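Local coordinates for PUA domain-containing protein (Aeropyrum pernix, PDB 2CX0), which probably binds RNA and may act in translation initiation, although its exact function remains unknown, at residues C67-S72 with R167-G172; V129-H134 with T138-G143. One frame throughout, in Å; residues are numbered along the deposited sequence.

Interaction 1: C67-S72 with R167-G172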
loop_
_atom_site.group_PDB
_atom_site.type_symbol
_atom_site.label_atom_id
_atom_site.label_comp_id
_atom_site.label_asym_id
_atom_site.label_seq_id
_atom_site.Cartn_x
_atom_site.Cartn_y
_atom_site.Cartn_z
ATOM N N CYS A 67 -2.385 -9.038 1.362
ATOM C CA CYS A 67 -2.018 -8.088 0.329
ATOM C C CYS A 67 -2.876 -6.905 -0.023
ATOM O O CYS A 67 -2.321 -5.903 -0.424
ATOM C CB CYS A 67 -1.849 -8.815 -0.994
ATOM S SG CYS A 67 -0.482 -9.935 -1.160
ATOM N N LEU A 68 -4.216 -7.027 0.057
ATOM C CA LEU A 68 -5.020 -5.922 -0.450
ATOM C C LEU A 68 -6.063 -5.489 0.542
ATOM O O LEU A 68 -6.561 -6.310 1.349
ATOM C CB LEU A 68 -5.740 -6.372 -1.727
ATOM C CG LEU A 68 -4.849 -6.921 -2.868
ATOM C CD1 LEU A 68 -5.685 -7.673 -3.945
ATOM C CD2 LEU A 68 -4.047 -5.687 -3.476
ATOM N N PHE A 69 -6.427 -4.203 0.498
ATOM C CA PHE A 69 -7.503 -3.774 1.397
ATOM C C PHE A 69 -8.279 -2.671 0.732
ATOM O O PHE A 69 -7.771 -1.981 -0.173
ATOM C CB PHE A 69 -6.975 -3.302 2.718
ATOM C CG PHE A 69 -6.042 -2.153 2.615
ATOM C CD1 PHE A 69 -6.516 -0.840 2.839
ATOM C CD2 PHE A 69 -4.675 -2.354 2.287
ATOM C CE1 PHE A 69 -5.653 0.256 2.739
ATOM C CE2 PHE A 69 -3.808 -1.275 2.181
ATOM C CZ PHE A 69 -4.296 0.032 2.403
ATOM N N GLU A 70 -9.525 -2.533 1.132
ATOM C CA GLU A 70 -10.356 -1.461 0.592
ATOM C C GLU A 70 -10.223 -0.198 1.477
ATOM O O GLU A 70 -10.364 -0.264 2.709
ATOM C CB GLU A 70 -11.846 -1.895 0.502
ATOM C CG GLU A 70 -12.631 -0.838 -0.289
ATOM C CD GLU A 70 -14.144 -1.095 -0.377
ATOM O OE1 GLU A 70 -14.561 -2.169 -0.823
ATOM O OE2 GLU A 70 -14.918 -0.208 0.007
ATOM N N TRP A 71 -9.976 0.952 0.857
ATOM C CA TRP A 71 -9.852 2.171 1.638
ATOM C C TRP A 71 -11.158 2.987 1.598
ATOM O O TRP A 71 -12.108 2.627 0.901
ATOM C CB TRP A 71 -8.652 2.994 1.155
ATOM C CG TRP A 71 -8.224 3.960 2.224
ATOM C CD1 TRP A 71 -7.953 3.643 3.524
ATOM C CD2 TRP A 71 -7.993 5.366 2.101
ATOM N NE1 TRP A 71 -7.583 4.750 4.207
ATOM C CE2 TRP A 71 -7.595 5.824 3.364
ATOM C CE3 TRP A 71 -8.075 6.281 1.044
ATOM C CZ2 TRP A 71 -7.279 7.153 3.619
ATOM C CZ3 TRP A 71 -7.751 7.633 1.302
ATOM C CH2 TRP A 71 -7.362 8.041 2.580
ATOM N N SER A 72 -11.216 4.054 2.365
ATOM C CA SER A 72 -12.437 4.863 2.423
ATOM C C SER A 72 -12.881 5.552 1.142
ATOM O O SER A 72 -13.989 6.073 1.117
ATOM C CB SER A 72 -12.350 5.879 3.568
ATOM O OG SER A 72 -11.145 6.616 3.466
ATOM N N ARG A 167 -0.636 10.125 2.408
ATOM C CA ARG A 167 -0.481 8.824 3.043
ATOM C C ARG A 167 -1.808 8.011 3.156
ATOM O O ARG A 167 -2.844 8.569 3.527
ATOM C CB ARG A 167 0.127 9.028 4.475
ATOM C CG ARG A 167 0.056 7.737 5.330
ATOM C CD ARG A 167 -0.143 8.050 6.829
ATOM N NE ARG A 167 -1.487 8.606 7.073
ATOM C CZ ARG A 167 -1.752 9.861 7.412
ATOM N NH1 ARG A 167 -0.781 10.740 7.573
ATOM N NH2 ARG A 167 -3.014 10.241 7.552
ATOM N N VAL A 168 -1.796 6.736 2.760
ATOM C CA VAL A 168 -2.965 5.868 2.981
ATOM C C VAL A 168 -2.551 4.740 3.976
ATOM O O VAL A 168 -3.237 4.442 4.954
ATOM C CB VAL A 168 -3.447 5.268 1.674
ATOM C CG1 VAL A 168 -4.446 4.064 1.922
ATOM C CG2 VAL A 168 -4.126 6.416 0.850
ATOM N N HIS A 169 -1.403 4.126 3.731
ATOM C CA HIS A 169 -0.903 3.037 4.577
ATOM C C HIS A 169 0.623 3.161 4.662
ATOM O O HIS A 169 1.303 3.460 3.638
ATOM C CB HIS A 169 -1.308 1.679 3.981
ATOM C CG HIS A 169 -0.539 0.517 4.532
ATOM N ND1 HIS A 169 0.201 -0.342 3.743
ATOM C CD2 HIS A 169 -0.476 0.020 5.790
ATOM C CE1 HIS A 169 0.688 -1.330 4.503
ATOM N NE2 HIS A 169 0.287 -1.126 5.748
ATOM N N ARG A 170 1.187 2.930 5.862
ATOM C CA ARG A 170 2.626 3.110 5.991
ATOM C C ARG A 170 3.264 2.149 6.985
ATOM O O ARG A 170 2.576 1.552 7.805
ATOM C CB ARG A 170 2.954 4.564 6.390
ATOM C CG ARG A 170 2.266 5.028 7.711
ATOM C CD ARG A 170 3.021 4.622 8.990
ATOM N NE ARG A 170 2.280 5.173 10.152
ATOM C CZ ARG A 170 2.624 4.990 11.428
ATOM N NH1 ARG A 170 3.728 4.287 11.730
ATOM N NH2 ARG A 170 1.814 5.467 12.393
ATOM N N LEU A 171 4.583 1.994 6.862
ATOM C CA LEU A 171 5.352 1.085 7.725
ATOM C C LEU A 171 5.074 1.334 9.235
ATOM O O LEU A 171 5.298 2.452 9.721
ATOM C CB LEU A 171 6.836 1.336 7.456
ATOM C CG LEU A 171 7.667 0.049 7.595
ATOM C CD1 LEU A 171 9.118 0.199 7.043
ATOM C CD2 LEU A 171 7.609 -0.320 9.022
ATOM N N GLY A 172 4.579 0.318 9.948
ATOM C CA GLY A 172 4.333 0.514 11.371
ATOM C C GLY A 172 2.942 0.998 11.784
ATOM O O GLY A 172 2.704 1.197 12.981
#
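Val168 lays both of its methyl groups along one face of the Trp71 indole. Val168 CG1 sits almost squarely above the five-membered ring of Trp71, 3.7 Å from the centroid of that ring and 5° off its normal, in a CH-pi contact. Val168 CG2 covers the six-membered ring, 3.9 Å from Trp71 CZ3. The valine torsion accounts for this double coverage: with CG1 anti to the backbone N (chi1 165°), CG2 lies beside that nitrogen, and the two methyls span the indole. On the opposite face of the indole lies Ser72 OG.

The aromatic part belongs to Phe69 and His169. The edge of the phenyl ring is turned toward the imidazole face in an offset edge-to-face pair, with ring centroids 5.7 Å apart and planes at 72°. Phe69 CZ also reaches His169 CB at 3.8 Å, while Val168 CG1 meets the phenyl edge near the ring plane.

The contact joins the end of strand 65-70 and the loop residue Trp71 just after it, in the DUF1947 region, to the bulged corner of strand 163-170, in the PUA region. Tyr77 of strand 76-78 packs on Phe69 and Val168, Leu175 of helix 174-183 touches Phe69 and His169, and Leu80 of helix 80-86 adjoins His169.

Interaction 2: V129-H134 with T138-G143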
loop_
_atom_site.group_PDB
_atom_site.type_symbol
_atom_site.label_atom_id
_atom_site.label_comp_id
_atom_site.label_asym_id
_atom_site.label_seq_id
_atom_site.Cartn_x
_atom_site.Cartn_y
_atom_site.Cartn_z
ATOM N N VAL A 129 0.355 5.297 -5.684
ATOM C CA VAL A 129 1.797 5.145 -5.829
ATOM C C VAL A 129 2.395 4.711 -4.501
ATOM O O VAL A 129 1.727 4.808 -3.447
ATOM C CB VAL A 129 2.488 6.457 -6.256
ATOM C CG1 VAL A 129 1.919 6.933 -7.614
ATOM C CG2 VAL A 129 2.303 7.601 -5.105
ATOM N N ALA A 130 3.648 4.249 -4.535
ATOM C CA ALA A 130 4.344 3.857 -3.317
ATOM C C ALA A 130 5.556 4.753 -3.146
ATOM O O ALA A 130 6.161 5.135 -4.156
ATOM C CB ALA A 130 4.846 2.369 -3.380
ATOM N N ALA A 131 5.901 5.069 -1.893
ATOM C CA ALA A 131 7.095 5.860 -1.619
ATOM C C ALA A 131 8.164 4.892 -1.090
ATOM O O ALA A 131 7.913 4.159 -0.128
ATOM C CB ALA A 131 6.825 6.928 -0.572
ATOM N N LEU A 132 9.372 4.962 -1.672
ATOM C CA LEU A 132 10.449 4.044 -1.270
ATOM C C LEU A 132 11.690 4.823 -0.832
ATOM O O LEU A 132 12.090 5.832 -1.462
ATOM C CB LEU A 132 10.928 3.183 -2.469
ATOM C CG LEU A 132 10.148 1.905 -2.808
ATOM C CD1 LEU A 132 8.620 2.216 -2.951
ATOM C CD2 LEU A 132 10.709 1.401 -4.206
ATOM N N TYR A 133 12.328 4.337 0.216
ATOM C CA TYR A 133 13.601 4.983 0.656
ATOM C C TYR A 133 14.555 4.699 -0.519
ATOM O O TYR A 133 14.739 3.524 -0.892
ATOM C CB TYR A 133 14.094 4.279 1.927
ATOM C CG TYR A 133 15.463 4.747 2.376
ATOM C CD1 TYR A 133 15.898 6.062 2.124
ATOM C CD2 TYR A 133 16.311 3.896 3.088
ATOM C CE1 TYR A 133 17.180 6.518 2.595
ATOM C CE2 TYR A 133 17.566 4.333 3.558
ATOM C CZ TYR A 133 17.989 5.626 3.315
ATOM O OH TYR A 133 19.225 5.993 3.803
ATOM N N HIS A 134 15.162 5.734 -1.095
ATOM C CA HIS A 134 16.014 5.556 -2.271
ATOM C C HIS A 134 17.209 4.608 -2.140
ATOM O O HIS A 134 17.460 3.820 -3.034
ATOM C CB HIS A 134 16.518 6.902 -2.781
ATOM C CG HIS A 134 17.722 7.411 -2.052
ATOM N ND1 HIS A 134 19.011 7.148 -2.475
ATOM C CD2 HIS A 134 17.841 8.093 -0.891
ATOM C CE1 HIS A 134 19.867 7.645 -1.599
ATOM N NE2 HIS A 134 19.189 8.224 -0.629
ATOM N N THR A 138 13.429 0.360 -0.068
ATOM C CA THR A 138 12.442 -0.210 0.860
ATOM C C THR A 138 11.128 0.593 0.781
ATOM O O THR A 138 11.127 1.804 0.976
ATOM C CB THR A 138 12.914 -0.094 2.335
ATOM O OG1 THR A 138 14.123 -0.821 2.509
ATOM C CG2 THR A 138 11.829 -0.604 3.315
ATOM N N PRO A 139 10.012 -0.080 0.518
ATOM C CA PRO A 139 8.743 0.643 0.467
ATOM C C PRO A 139 8.409 1.065 1.902
ATOM O O PRO A 139 8.517 0.268 2.860
ATOM C CB PRO A 139 7.749 -0.402 -0.070
ATOM C CG PRO A 139 8.650 -1.419 -0.747
ATOM C CD PRO A 139 9.822 -1.501 0.162
ATOM N N VAL A 140 8.053 2.340 2.072
ATOM C CA VAL A 140 7.690 2.785 3.415
ATOM C C VAL A 140 6.240 3.284 3.539
ATOM O O VAL A 140 5.696 3.396 4.649
ATOM C CB VAL A 140 8.677 3.909 3.941
ATOM C CG1 VAL A 140 10.102 3.352 4.021
ATOM C CG2 VAL A 140 8.682 5.061 3.000
HETATM N N MSE A 141 5.613 3.624 2.412
HETATM C CA MSE A 141 4.248 4.113 2.480
HETATM C C MSE A 141 3.563 3.920 1.116
HETATM O O MSE A 141 4.202 3.926 0.058
HETATM C CB MSE A 141 4.259 5.592 2.855
HETATM C CG MSE A 141 2.820 6.311 2.880
HETATM SE SE MSE A 141 2.462 7.201 1.153
HETATM C CE MSE A 141 3.401 8.907 1.588
ATOM N N VAL A 142 2.251 3.721 1.179
ATOM C CA VAL A 142 1.398 3.582 -0.002
ATOM C C VAL A 142 0.411 4.731 0.123
ATOM O O VAL A 142 -0.111 4.944 1.217
ATOM C CB VAL A 142 0.614 2.205 0.016
ATOM C CG1 VAL A 142 -0.519 2.260 -0.941
ATOM C CG2 VAL A 142 1.626 1.055 -0.450
ATOM N N GLY A 143 0.162 5.429 -0.981
ATOM C CA GLY A 143 -0.758 6.547 -0.956
ATOM C C GLY A 143 -1.219 7.067 -2.322
ATOM O O GLY A 143 -1.135 6.388 -3.356
#
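Val129 and Gly143 exchange two nearly straight backbone hydrogen bonds, Val129 N to Gly143 O and Gly143 N to Val129 O, each 3.0 Å long. Further along, Ala131 N gives a 2.8 Å bond to the carbonyl O of Met141, a selenomethionine. Ala131 O accepts Val140 N at 2.9 Å, almost straight, and Met141 N adds a weak bond to the same oxygen. Beyond it, Tyr133 N donates to Thr138 O.

That doubly engaged carbonyl marks a classic beta bulge, in which Val140 and Met141 both face Ala131 and the register slips by one residue before Leu132 pairs with Pro139. The bulge lies in the antiparallel hairpin formed by strands 128-133 and 138-145 in the PUA domain, whose short segments run at 131° to each other.

In Val140, one of the two bulge residues, CG1 is anti to the carbonyl carbon (chi1 -62°); CG2 of Val140 therefore falls between the backbone N and the carbonyl carbon, and it comes within 3.3 Å of Ala131 O. Leu132 sets CG and CD1 against Pro139, with Leu132 CG 3.8 Å from Pro139 CA and CD1 reaching Pro139 CB. An alanine in place of Leu132 would probably take away the cover that CG and CD1 give to Pro139 CA and CB, leaving a gap on the face shared with Leu83. Pro139 shares its face of the sheet with Ala130 and Val142, and all three touch Leu83 of helix 80-86. From the other face, Ala131 meets Leu105 of helix 99-107, which Val140 also touches, whereas Val129 and Met141 pack on Val165 of strand 163-170. Tyr133 extends toward Lys99 and Ala102, its side chain about 4 Å from a bound sulfate ion.

Along the chain, interaction 2 is nested inside the long loop closed by interaction 1, and their centres are about 12 Å apart. They meet directly because strands 138-145 and 163-170 are neighbours in one sheet: His169 O lies 2.6 Å from Val142 N and Leu171 N lies 2.8 Å from Val140 O, both probable hydrogen bonds. Val168 and His169, which carry much of interaction 1, form a classic bulge facing Val142 of interaction 2. Helix 80-86 adjoins both contacts, its Leu80 touching both His169 and Val142. The sulfate ion lies by Tyr133 of interaction 2; it probably came from the crystallisation liquor, so a binding role for that spot remains open.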